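Local coordinates for endoglucanase A (Clostridium acetobutylicum, PDB 3IK2), which probably hydrolyses internal beta-1,4-glucosidic bonds in cellulose and related glucans, as a family 44 glycoside hydrolase with a TIM-like barrel, at residues Lys204-Ala209 with Lys260-Ala265; Ser176-Asn179 with Leu183-Ser186. All coordinates share one frame; numbering follows the deposited sequence.

Contact 1 of 2, residues Lys204-Ala209 with Lys260-Ala265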
# COMPACT_ATOMS: atom_id res chain seq x y z
N LYS A 204 16.84 6.73 -13.44
CA LYS A 204 16.97 7.01 -12.01
C LYS A 204 16.54 5.83 -11.15
O LYS A 204 17.23 5.46 -10.21
CB LYS A 204 16.17 8.25 -11.63
CG LYS A 204 16.98 9.54 -11.81
CD LYS A 204 16.08 10.74 -11.67
CE LYS A 204 16.91 12.03 -11.58
NZ LYS A 204 16.02 13.19 -11.34
N ASP A 205 15.41 5.21 -11.50
CA ASP A 205 15.01 3.98 -10.83
C ASP A 205 16.06 2.91 -10.96
O ASP A 205 16.30 2.15 -10.02
CB ASP A 205 13.66 3.46 -11.37
CG ASP A 205 12.50 4.16 -10.74
OD1 ASP A 205 12.72 5.25 -10.16
OD2 ASP A 205 11.38 3.64 -10.83
N THR A 206 16.70 2.83 -12.12
CA THR A 206 17.64 1.75 -12.37
C THR A 206 18.92 1.95 -11.53
O THR A 206 19.37 1.03 -10.88
CB THR A 206 17.97 1.60 -13.90
OG1 THR A 206 16.79 1.15 -14.59
CG2 THR A 206 19.06 0.59 -14.10
N GLN A 207 19.47 3.16 -11.56
CA GLN A 207 20.67 3.50 -10.84
C GLN A 207 20.45 3.48 -9.33
O GLN A 207 21.29 3.00 -8.60
CB GLN A 207 21.16 4.88 -11.27
CG GLN A 207 21.56 4.96 -12.75
CD GLN A 207 22.16 6.32 -13.09
OE1 GLN A 207 22.29 7.21 -12.22
NE2 GLN A 207 22.54 6.49 -14.36
N LEU A 208 19.31 3.98 -8.87
CA LEU A 208 18.98 3.92 -7.44
C LEU A 208 18.75 2.47 -6.99
O LEU A 208 19.21 2.07 -5.93
CB LEU A 208 17.79 4.82 -7.10
CG LEU A 208 17.48 5.10 -5.62
CD1 LEU A 208 18.76 5.48 -4.82
CD2 LEU A 208 16.35 6.19 -5.44
N ALA A 209 18.05 1.67 -7.79
CA ALA A 209 17.93 0.25 -7.45
C ALA A 209 19.30 -0.45 -7.40
O ALA A 209 19.52 -1.30 -6.55
CB ALA A 209 16.96 -0.47 -8.41
N LYS A 260 13.25 -5.11 -16.67
CA LYS A 260 13.65 -6.47 -16.98
C LYS A 260 14.95 -6.45 -17.79
O LYS A 260 15.92 -7.08 -17.41
CB LYS A 260 12.51 -7.14 -17.75
CG LYS A 260 12.43 -8.64 -17.60
CD LYS A 260 13.19 -9.34 -18.67
CE LYS A 260 13.21 -10.84 -18.43
NZ LYS A 260 13.98 -11.48 -19.53
N LYS A 261 14.95 -5.71 -18.90
CA LYS A 261 16.13 -5.56 -19.77
C LYS A 261 17.35 -5.03 -18.97
O LYS A 261 18.46 -5.58 -19.09
CB LYS A 261 15.78 -4.67 -20.98
CG LYS A 261 16.95 -4.12 -21.83
CD LYS A 261 16.41 -3.29 -23.03
CE LYS A 261 17.48 -2.59 -23.90
NZ LYS A 261 18.00 -1.28 -23.38
N ASN A 262 17.12 -4.01 -18.14
CA ASN A 262 18.14 -3.44 -17.26
C ASN A 262 18.63 -4.40 -16.19
O ASN A 262 19.82 -4.45 -15.89
CB ASN A 262 17.65 -2.14 -16.58
CG ASN A 262 17.49 -0.97 -17.56
OD1 ASN A 262 17.00 0.11 -17.17
ND2 ASN A 262 17.88 -1.17 -18.81
N SER A 263 17.71 -5.17 -15.62
CA SER A 263 18.06 -6.21 -14.67
C SER A 263 18.88 -7.32 -15.33
O SER A 263 19.88 -7.76 -14.77
CB SER A 263 16.80 -6.81 -14.00
OG SER A 263 16.08 -5.81 -13.31
N ASP A 264 18.44 -7.81 -16.49
CA ASP A 264 19.24 -8.82 -17.23
C ASP A 264 20.65 -8.34 -17.54
O ASP A 264 21.58 -9.12 -17.45
CB ASP A 264 18.55 -9.24 -18.53
CG ASP A 264 17.29 -10.03 -18.27
OD1 ASP A 264 17.11 -10.49 -17.13
OD2 ASP A 264 16.47 -10.18 -19.20
N ALA A 265 20.78 -7.07 -17.92
CA ALA A 265 22.08 -6.44 -18.23
C ALA A 265 22.98 -6.36 -16.99
O ALA A 265 24.18 -6.54 -17.10
CB ALA A 265 21.88 -5.04 -18.83

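Contact 2 of 2, residues Ser176-Asn179 with Leu183-Ser186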
# COMPACT_ATOMS: atom_id res chain seq x y z
N SER A 176 12.00 2.31 -1.23
CA SER A 176 11.21 2.93 -2.28
C SER A 176 12.11 3.85 -3.10
O SER A 176 12.95 4.59 -2.53
CB SER A 176 10.00 3.71 -1.73
OG SER A 176 9.22 4.28 -2.79
N LEU A 177 11.96 3.77 -4.41
CA LEU A 177 12.71 4.62 -5.37
C LEU A 177 11.99 5.99 -5.45
O LEU A 177 11.23 6.26 -6.40
CB LEU A 177 12.79 3.92 -6.73
CG LEU A 177 13.81 2.77 -7.03
CD1 LEU A 177 14.66 2.23 -5.84
CD2 LEU A 177 13.22 1.64 -7.84
N ASP A 178 12.23 6.83 -4.43
CA ASP A 178 11.55 8.13 -4.31
C ASP A 178 10.02 7.97 -4.26
O ASP A 178 9.51 6.99 -3.72
CB ASP A 178 12.01 9.12 -5.42
CG ASP A 178 11.87 10.58 -5.01
OD1 ASP A 178 10.71 11.05 -4.85
OD2 ASP A 178 12.93 11.26 -4.88
N ASN A 179 9.30 8.90 -4.88
CA ASN A 179 7.85 8.95 -4.75
C ASN A 179 7.20 9.72 -5.88
O ASN A 179 7.61 10.83 -6.17
CB ASN A 179 7.49 9.61 -3.42
CG ASN A 179 6.00 9.69 -3.21
OD1 ASN A 179 5.35 8.68 -2.96
ND2 ASN A 179 5.44 10.90 -3.29
N LEU A 183 4.87 13.41 -10.87
CA LEU A 183 4.39 14.60 -10.20
C LEU A 183 5.51 15.47 -9.64
O LEU A 183 5.23 16.45 -9.01
CB LEU A 183 3.40 14.22 -9.08
CG LEU A 183 2.09 13.62 -9.54
CD1 LEU A 183 1.09 13.53 -8.35
CD2 LEU A 183 1.53 14.44 -10.70
N TRP A 184 6.77 15.13 -9.87
CA TRP A 184 7.86 15.96 -9.33
C TRP A 184 7.71 17.44 -9.68
O TRP A 184 7.91 18.25 -8.81
CB TRP A 184 9.24 15.47 -9.77
CG TRP A 184 9.73 14.26 -9.05
CD1 TRP A 184 9.33 13.81 -7.81
CD2 TRP A 184 10.72 13.34 -9.51
NE1 TRP A 184 10.00 12.66 -7.48
CE2 TRP A 184 10.88 12.35 -8.50
CE3 TRP A 184 11.48 13.24 -10.68
CZ2 TRP A 184 11.77 11.28 -8.62
CZ3 TRP A 184 12.36 12.15 -10.81
CH2 TRP A 184 12.50 11.20 -9.79
N PRO A 185 7.38 17.78 -10.95
CA PRO A 185 7.27 19.22 -11.32
C PRO A 185 6.11 19.97 -10.67
O PRO A 185 6.18 21.19 -10.53
CB PRO A 185 7.08 19.19 -12.85
CG PRO A 185 6.47 17.85 -13.13
CD PRO A 185 7.12 16.91 -12.12
N SER A 186 5.03 19.28 -10.31
CA SER A 186 3.90 19.98 -9.70
C SER A 186 3.86 19.86 -8.19
O SER A 186 3.35 20.74 -7.52
CB SER A 186 2.58 19.56 -10.32
OG SER A 186 2.46 18.18 -10.27

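Contact 1 of 2, residues Lys204-Ala209 with Lys260-Ala265
T206 and N262 make the whole of this contact, one residue from each of two neighbouring helices, at a CA-CA spacing of 7.1 Å. Along the first segment, K204 comes first and extends away from helix 251-266, taking no part. D205 faces the barrel, yet it too ties helix 198-215 to helix 251-266, because its OD2 is hydrogen-bonded to the hydroxyl of Y255, further back on the second helix. T206 turns toward helix 251-266. Its OG1 lies 2.8 Å from OD1 of N262, while its methyl CG2 sits 3.9 Å from CB of N262, and the two side chains cross at about a right angle. With OG1 anti to the carbonyl carbon (chi1 -67°), the hydroxyl stands beside its own backbone nitrogen, within reach of both OD1 of N262 and the carbonyl of L202, one turn back on the same helix and the stronger partner of the two. The amide and the threonine thus meet by one polar approach, with the methyl alongside it. Further on, L208 and A209 are turned to the barrel wall. On the second helix, K260 NZ forms a salt bridge with D264 OD2 at 2.8 Å, meeting the syn lone pair, a link internal to that helix. With just 83 Å² buried, this is a sparse, partly exposed meeting of the helices that follow strands 174-177 and 220-226, consecutive members of the outer layer of a (beta/alpha)8 barrel.

Contact 2 of 2, residues Ser176-Asn179 with Leu183-Ser186
The indole of W184 meets the carboxylate of D178 edge-on, and the two flat groups stand 73° apart. The pyrrole N-H leads: NE1 lies 3.2 Å from D178 OD1, which sits close to the ring plane, and the N-H points roughly at that oxygen (151°). Seen from the acid the approach is different, since NE1 arrives from above the carboxylate, 70° out of its plane. Beside the bond, the indole's CZ2 edge runs along the acid, with CZ2 3.7 Å from D178 CG and the CB of D178 also in the ring plane. The same N-H reaches the backbone oxygen of N179 as well, where NE1 to O is 3.3 Å, but that bond is weak and the oxygen lies obliquely to the ring. D178 gets there with CG anti to its own nitrogen, just beyond the end of strand 174-177. The turn is braced within the segment: S176 OG donates to D178 O at 2.9 Å, in the carbonyl plane, and L177 is the centre of an inverse gamma turn. Beyond the segments, the backbone amides of A105 and G106 both bond to D178 OD2, while T43 OG1 bonds to OD1; the ring of H192 meets W184. N179 follows the fourth barrel strand, a place where many retaining barrel hydrolases carry an Asn-Glu pair, and it may be the corresponding asparagine here. The chemistry is that of a buried acid ringed by several N-H and O-H groups, an environment that would tend to stabilise negative charge; W184 adds one moderate bond from above the plane, and the grip fixes the carboxylate's rotation right next to N179.

How the contacts relate
Contact 2 is buried at the C-terminal end of barrel strand 174-177, whereas contact 1 lies near the surface, in the outer helical layer; their centres are about 18 Å apart. Helix 198-215 joins them. Its inner face packs on contact 2, with K204 NZ 3.8 Å from W184 CZ3 and D205 OD1 3.7 Å from L177 CB, while its outer side carries T206. The loop after strand 99-103 serves both. Contact 1 thus pairs two helices of the outer layer, and contact 2 a strand end with a short helix. The chemistry follows depth: a carboxylate held by several donors inside, a single hydroxyl-amide approach outside.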